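Local coordinates for protein probable tautomerase HP_0924 (Helicobacter pylori, PDB 3M21) that is a probable tautomerase, a small protein of the tautomerase family that assembles as a hexamer around beta-alpha-beta units, at residues F[28-33]-F[39-44]; F[5-10]-F[20-25]. One frame throughout, in Å; residues are numbered along the deposited sequence.

Contact 1: residues F[28-33]-F[39-44]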
loop_
_atom_site.group_PDB
_atom_site.type_symbol
_atom_site.label_atom_id
_atom_site.label_comp_id
_atom_site.label_asym_id
_atom_site.label_seq_id
_atom_site.Cartn_x
_atom_site.Cartn_y
_atom_site.Cartn_z
ATOM N N ASP F 28 16.840 -6.760 -10.184
ATOM C CA ASP F 28 18.210 -7.241 -10.029
ATOM C C ASP F 28 18.639 -7.148 -8.567
ATOM O O ASP F 28 19.291 -8.055 -8.050
ATOM C CB ASP F 28 19.182 -6.435 -10.902
ATOM C CG ASP F 28 18.926 -6.617 -12.386
ATOM O OD1 ASP F 28 18.471 -7.710 -12.788
ATOM O OD2 ASP F 28 19.189 -5.673 -13.159
ATOM N N LEU F 29 18.269 -6.052 -7.905
ATOM C CA LEU F 29 18.618 -5.855 -6.501
ATOM C C LEU F 29 18.131 -7.024 -5.642
ATOM O O LEU F 29 18.862 -7.523 -4.789
ATOM C CB LEU F 29 18.010 -4.553 -5.970
ATOM C CG LEU F 29 18.275 -4.252 -4.486
ATOM C CD1 LEU F 29 19.759 -3.950 -4.299
ATOM C CD2 LEU F 29 17.441 -3.054 -4.014
ATOM N N MET F 30 16.894 -7.457 -5.869
ATOM C CA MET F 30 16.332 -8.569 -5.104
ATOM C C MET F 30 17.062 -9.882 -5.396
ATOM O O MET F 30 17.280 -10.695 -4.492
ATOM C CB MET F 30 14.847 -8.754 -5.418
ATOM C CG MET F 30 13.964 -7.573 -5.057
ATOM S SD MET F 30 14.123 -7.092 -3.337
ATOM C CE MET F 30 13.326 -8.480 -2.526
ATOM N N VAL F 31 17.423 -10.093 -6.658
ATOM C CA VAL F 31 18.130 -11.309 -7.048
ATOM C C VAL F 31 19.539 -11.313 -6.458
ATOM O O VAL F 31 20.021 -12.335 -5.982
ATOM C CB VAL F 31 18.232 -11.429 -8.585
ATOM C CG1 VAL F 31 18.976 -12.709 -8.966
ATOM C CG2 VAL F 31 16.848 -11.423 -9.194
ATOM N N LYS F 32 20.183 -10.153 -6.479
ATOM C CA LYS F 32 21.535 -10.008 -5.965
ATOM C C LYS F 32 21.652 -10.171 -4.456
ATOM O O LYS F 32 22.581 -10.806 -3.967
ATOM C CB LYS F 32 22.093 -8.640 -6.360
ATOM C CG LYS F 32 23.424 -8.294 -5.702
ATOM C CD LYS F 32 23.799 -6.838 -5.939
ATOM C CE LYS F 32 25.031 -6.445 -5.145
ATOM N NZ LYS F 32 25.332 -4.988 -5.244
ATOM N N VAL F 33 20.714 -9.599 -3.715
ATOM C CA VAL F 33 20.775 -9.670 -2.260
ATOM C C VAL F 33 20.197 -10.929 -1.623
ATOM O O VAL F 33 20.789 -11.482 -0.698
ATOM C CB VAL F 33 20.083 -8.444 -1.626
ATOM C CG1 VAL F 33 20.276 -8.456 -0.116
ATOM C CG2 VAL F 33 20.648 -7.166 -2.229
ATOM N N ALA F 39 11.385 -14.347 -11.864
ATOM C CA ALA F 39 10.039 -14.522 -12.395
ATOM C C ALA F 39 8.919 -14.145 -11.430
ATOM O O ALA F 39 7.859 -13.695 -11.862
ATOM C CB ALA F 39 9.858 -15.958 -12.866
ATOM N N SER F 40 9.153 -14.317 -10.132
ATOM C CA SER F 40 8.131 -14.008 -9.129
ATOM C C SER F 40 8.121 -12.546 -8.687
ATOM O O SER F 40 7.243 -12.128 -7.929
ATOM C CB SER F 40 8.321 -14.891 -7.893
ATOM O OG SER F 40 9.492 -14.517 -7.186
ATOM N N ILE F 41 9.078 -11.761 -9.167
ATOM C CA ILE F 41 9.155 -10.361 -8.766
ATOM C C ILE F 41 8.156 -9.441 -9.446
ATOM O O ILE F 41 8.177 -9.275 -10.665
ATOM C CB ILE F 41 10.560 -9.786 -9.003
ATOM C CG1 ILE F 41 11.596 -10.626 -8.250
ATOM C CG2 ILE F 41 10.625 -8.349 -8.509
ATOM C CD1 ILE F 41 13.022 -10.188 -8.493
ATOM N N VAL F 42 7.290 -8.832 -8.640
ATOM C CA VAL F 42 6.288 -7.905 -9.149
ATOM C C VAL F 42 6.675 -6.511 -8.704
ATOM O O VAL F 42 7.034 -6.296 -7.543
ATOM C CB VAL F 42 4.888 -8.228 -8.591
ATOM C CG1 VAL F 42 3.889 -7.162 -9.024
ATOM C CG2 VAL F 42 4.446 -9.596 -9.082
ATOM N N VAL F 43 6.611 -5.570 -9.637
ATOM C CA VAL F 43 6.949 -4.188 -9.356
ATOM C C VAL F 43 5.856 -3.307 -9.941
ATOM O O VAL F 43 5.402 -3.510 -11.075
ATOM C CB VAL F 43 8.318 -3.812 -9.984
ATOM C CG1 VAL F 43 8.693 -2.371 -9.634
ATOM C CG2 VAL F 43 9.388 -4.768 -9.498
ATOM N N ILE F 44 5.411 -2.347 -9.139
ATOM C CA ILE F 44 4.379 -1.417 -9.556
ATOM C C ILE F 44 4.862 -0.020 -9.228
ATOM O O ILE F 44 5.192 0.290 -8.078
ATOM C CB ILE F 44 3.053 -1.670 -8.812
ATOM C CG1 ILE F 44 2.482 -3.037 -9.208
ATOM C CG2 ILE F 44 2.076 -0.543 -9.098
ATOM C CD1 ILE F 44 1.220 -3.455 -8.414
#

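Contact 2: residues F[5-10]-F[20-25]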
loop_
_atom_site.group_PDB
_atom_site.type_symbol
_atom_site.label_atom_id
_atom_site.label_comp_id
_atom_site.label_asym_id
_atom_site.label_seq_id
_atom_site.Cartn_x
_atom_site.Cartn_y
_atom_site.Cartn_z
ATOM N N ILE F 5 6.717 1.388 -5.957
ATOM C CA ILE F 5 7.506 2.605 -5.951
ATOM C C ILE F 5 6.561 3.758 -6.222
ATOM O O ILE F 5 5.860 3.757 -7.228
ATOM C CB ILE F 5 8.575 2.587 -7.062
ATOM C CG1 ILE F 5 9.577 1.464 -6.817
ATOM C CG2 ILE F 5 9.276 3.927 -7.128
ATOM C CD1 ILE F 5 10.505 1.223 -7.997
ATOM N N LYS F 6 6.542 4.735 -5.327
ATOM C CA LYS F 6 5.683 5.892 -5.511
ATOM C C LYS F 6 6.573 7.111 -5.673
ATOM O O LYS F 6 7.412 7.402 -4.814
ATOM C CB LYS F 6 4.766 6.067 -4.302
ATOM C CG LYS F 6 3.808 4.902 -4.093
ATOM C CD LYS F 6 2.858 5.163 -2.929
ATOM C CE LYS F 6 1.990 3.956 -2.662
ATOM N NZ LYS F 6 1.188 3.580 -3.856
ATOM N N LEU F 7 6.391 7.824 -6.777
ATOM C CA LEU F 7 7.199 9.002 -7.054
ATOM C C LEU F 7 6.376 10.100 -7.724
ATOM O O LEU F 7 5.285 9.845 -8.224
ATOM C CB LEU F 7 8.369 8.604 -7.949
ATOM C CG LEU F 7 7.980 8.000 -9.307
ATOM C CD1 LEU F 7 7.563 9.110 -10.260
ATOM C CD2 LEU F 7 9.162 7.237 -9.905
ATOM N N VAL F 8 6.901 11.317 -7.728
ATOM C CA VAL F 8 6.213 12.440 -8.361
ATOM C C VAL F 8 6.893 12.781 -9.686
ATOM O O VAL F 8 8.108 13.004 -9.730
ATOM C CB VAL F 8 6.241 13.693 -7.465
ATOM C CG1 VAL F 8 5.388 14.792 -8.074
ATOM C CG2 VAL F 8 5.752 13.340 -6.083
ATOM N N PRO F 9 6.122 12.802 -10.791
ATOM C CA PRO F 9 6.697 13.127 -12.104
ATOM C C PRO F 9 7.378 14.488 -12.090
ATOM O O PRO F 9 7.045 15.347 -11.275
ATOM C CB PRO F 9 5.478 13.126 -13.026
ATOM C CG PRO F 9 4.599 12.093 -12.413
ATOM C CD PRO F 9 4.706 12.419 -10.926
ATOM N N GLU F 10 8.324 14.684 -12.999
ATOM C CA GLU F 10 9.034 15.952 -13.094
ATOM C C GLU F 10 9.902 16.011 -14.339
ATOM O O GLU F 10 10.590 15.047 -14.672
ATOM C CB GLU F 10 9.901 16.174 -11.854
ATOM C CG GLU F 10 10.789 17.401 -11.961
ATOM C CD GLU F 10 11.265 17.912 -10.619
ATOM O OE1 GLU F 10 11.884 17.120 -9.869
ATOM O OE2 GLU F 10 11.023 19.113 -10.322
ATOM N N GLN F 20 11.178 1.362 -17.021
ATOM C CA GLN F 20 11.693 0.031 -17.305
ATOM C C GLN F 20 13.011 -0.159 -16.539
ATOM O O GLN F 20 13.272 -1.235 -16.011
ATOM C CB GLN F 20 11.880 -0.138 -18.821
ATOM C CG GLN F 20 12.311 -1.520 -19.273
ATOM C CD GLN F 20 12.330 -1.649 -20.791
ATOM O OE1 GLN F 20 13.016 -2.510 -21.344
ATOM N NE2 GLN F 20 11.566 -0.795 -21.469
ATOM N N GLN F 21 13.826 0.893 -16.454
ATOM C CA GLN F 21 15.089 0.825 -15.721
ATOM C C GLN F 21 14.834 0.588 -14.225
ATOM O O GLN F 21 15.630 -0.059 -13.550
ATOM C CB GLN F 21 15.882 2.127 -15.876
ATOM C CG GLN F 21 16.392 2.432 -17.282
ATOM C CD GLN F 21 16.831 3.889 -17.433
ATOM O OE1 GLN F 21 17.621 4.397 -16.636
ATOM N NE2 GLN F 21 16.319 4.561 -18.459
ATOM N N LEU F 22 13.732 1.128 -13.708
ATOM C CA LEU F 22 13.396 0.955 -12.295
ATOM C C LEU F 22 12.957 -0.481 -12.043
ATOM O O LEU F 22 13.343 -1.095 -11.046
ATOM C CB LEU F 22 12.289 1.938 -11.880
ATOM C CG LEU F 22 12.698 3.418 -11.810
ATOM C CD1 LEU F 22 11.492 4.297 -11.533
ATOM C CD2 LEU F 22 13.753 3.597 -10.727
ATOM N N ILE F 23 12.154 -1.011 -12.961
ATOM C CA ILE F 23 11.666 -2.381 -12.861
ATOM C C ILE F 23 12.846 -3.353 -12.867
ATOM O O ILE F 23 12.924 -4.247 -12.026
ATOM C CB ILE F 23 10.703 -2.708 -14.017
ATOM C CG1 ILE F 23 9.384 -1.949 -13.808
ATOM C CG2 ILE F 23 10.447 -4.218 -14.087
ATOM C CD1 ILE F 23 8.408 -2.051 -14.985
ATOM N N GLU F 24 13.778 -3.160 -13.796
ATOM C CA GLU F 24 14.943 -4.035 -13.876
ATOM C C GLU F 24 15.886 -3.796 -12.696
ATOM O O GLU F 24 16.432 -4.743 -12.129
ATOM C CB GLU F 24 15.685 -3.802 -15.194
ATOM C CG GLU F 24 14.838 -4.072 -16.427
ATOM C CD GLU F 24 15.522 -3.617 -17.702
ATOM O OE1 GLU F 24 16.621 -4.121 -17.996
ATOM O OE2 GLU F 24 14.961 -2.753 -18.402
ATOM N N GLY F 25 16.070 -2.533 -12.331
ATOM C CA GLY F 25 16.949 -2.205 -11.221
ATOM C C GLY F 25 16.522 -2.858 -9.916
ATOM O O GLY F 25 17.321 -3.500 -9.231
#

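Contact 1: residues F[28-33]-F[39-44]
The tip of I41 is the point on which this contact turns: its CD1 methyl lies 3.9 Å from CB of M30 and 4.1 Å from CG2 of V31, and no other residue pair of the two segments comes as near. A single methyl therefore meets two consecutive residues of the helix, and the small buried surface, 101 Å² summed over both sides, agrees with so narrow a touch. The reach comes from an extended chain: with chi2 at 176°, I41 carries CD1 straight out from CB toward the helix. V31 meets it crosswise, the two side chains lying at about a right angle, with the CG2 branch making the touch. In V31, CG1 stands opposite the backbone N (chi1 180°), which leaves CG2 as the branch nearer I41. M30 behaves differently. Its CB points at I41, but the chain bends at both chi2 and chi3, and beyond CB the thioether leads away from I41; the touch is thus made by the root of the side chain. Backbones stay well apart, the CA atoms of M30 and I41 being 8.3 Å distant, and no hydrogen bond crosses between the segments, so the join is purely apolar. P1 and I3 add to the packing round M30 and I41, S27 touches I41 from the preceding helical turn, and L7 of a third subunit packs on M30. I41 stands just before strand 42-47, whose residues V42 to I44 pair antiparallel with a strand of a second subunit. The arrangement is the closing half of a beta-alpha-beta crossover, in which the last turns of helix 16-34 pack on the chain entering the second parallel strand, as in proteins of the tautomerase family.

Contact 2: residues F[5-10]-F[20-25]
I5 opens the contact from strand 2-7, its CD1 methyl lying 4.3 Å from CB of L22 on the helix. CA of I5 and CA of L22 are 8.8 Å apart, a spacing bridged by side chains alone, since no hydrogen bond joins the two segments. K6, on the other side of the strand, turns away from the helix and forms a salt bridge through NZ with OD2 of D46. L7 returns to the helix side: its CD2 meets CD1 of L22 at 4.1 Å, the two leucines reaching for each other tip to tip. With CG of L7 held between the backbone N and the carbonyl carbon (chi1 60°), it is CD2 that meets L22. L22 thus receives I5 at its root and L7 at its end. From V8 the chain leaves the strand, and the carbonyl oxygens of V8 and P9 accept hydrogen bonds from R64. All three touching residues are buried. Around them, I45 of the parallel strand 42-47 packs on L22 from the same chain, M30 of a third subunit packs on it too, and I5 and K6 pair antiparallel with a strand of that subunit, so helix 16-34 lies over a sheet that continues across the interface.

Contacts 1 and 2 lie in series along the chain and share helix 16-34, contact 2 using its earlier turns and contact 1 its later ones, with centres about 14 Å apart. Strands 2-7 and 42-47 are parallel neighbours, and the two contacts meet directly there: O of I44 is 2.8 Å from N of I5, a probable hydrogen bond, while CG1 of V43 packs at 4.3 Å on CG1 of I23. Contact 2 packs the helix on strand 2-7, whereas contact 1 packs it on the chain just ahead of strand 42-47, so the two span the beta-alpha-beta unit. The centre of contact 2 lies about 3 Å from the centre of the chain and that of contact 1 about 14 Å, yet both touch the third subunit.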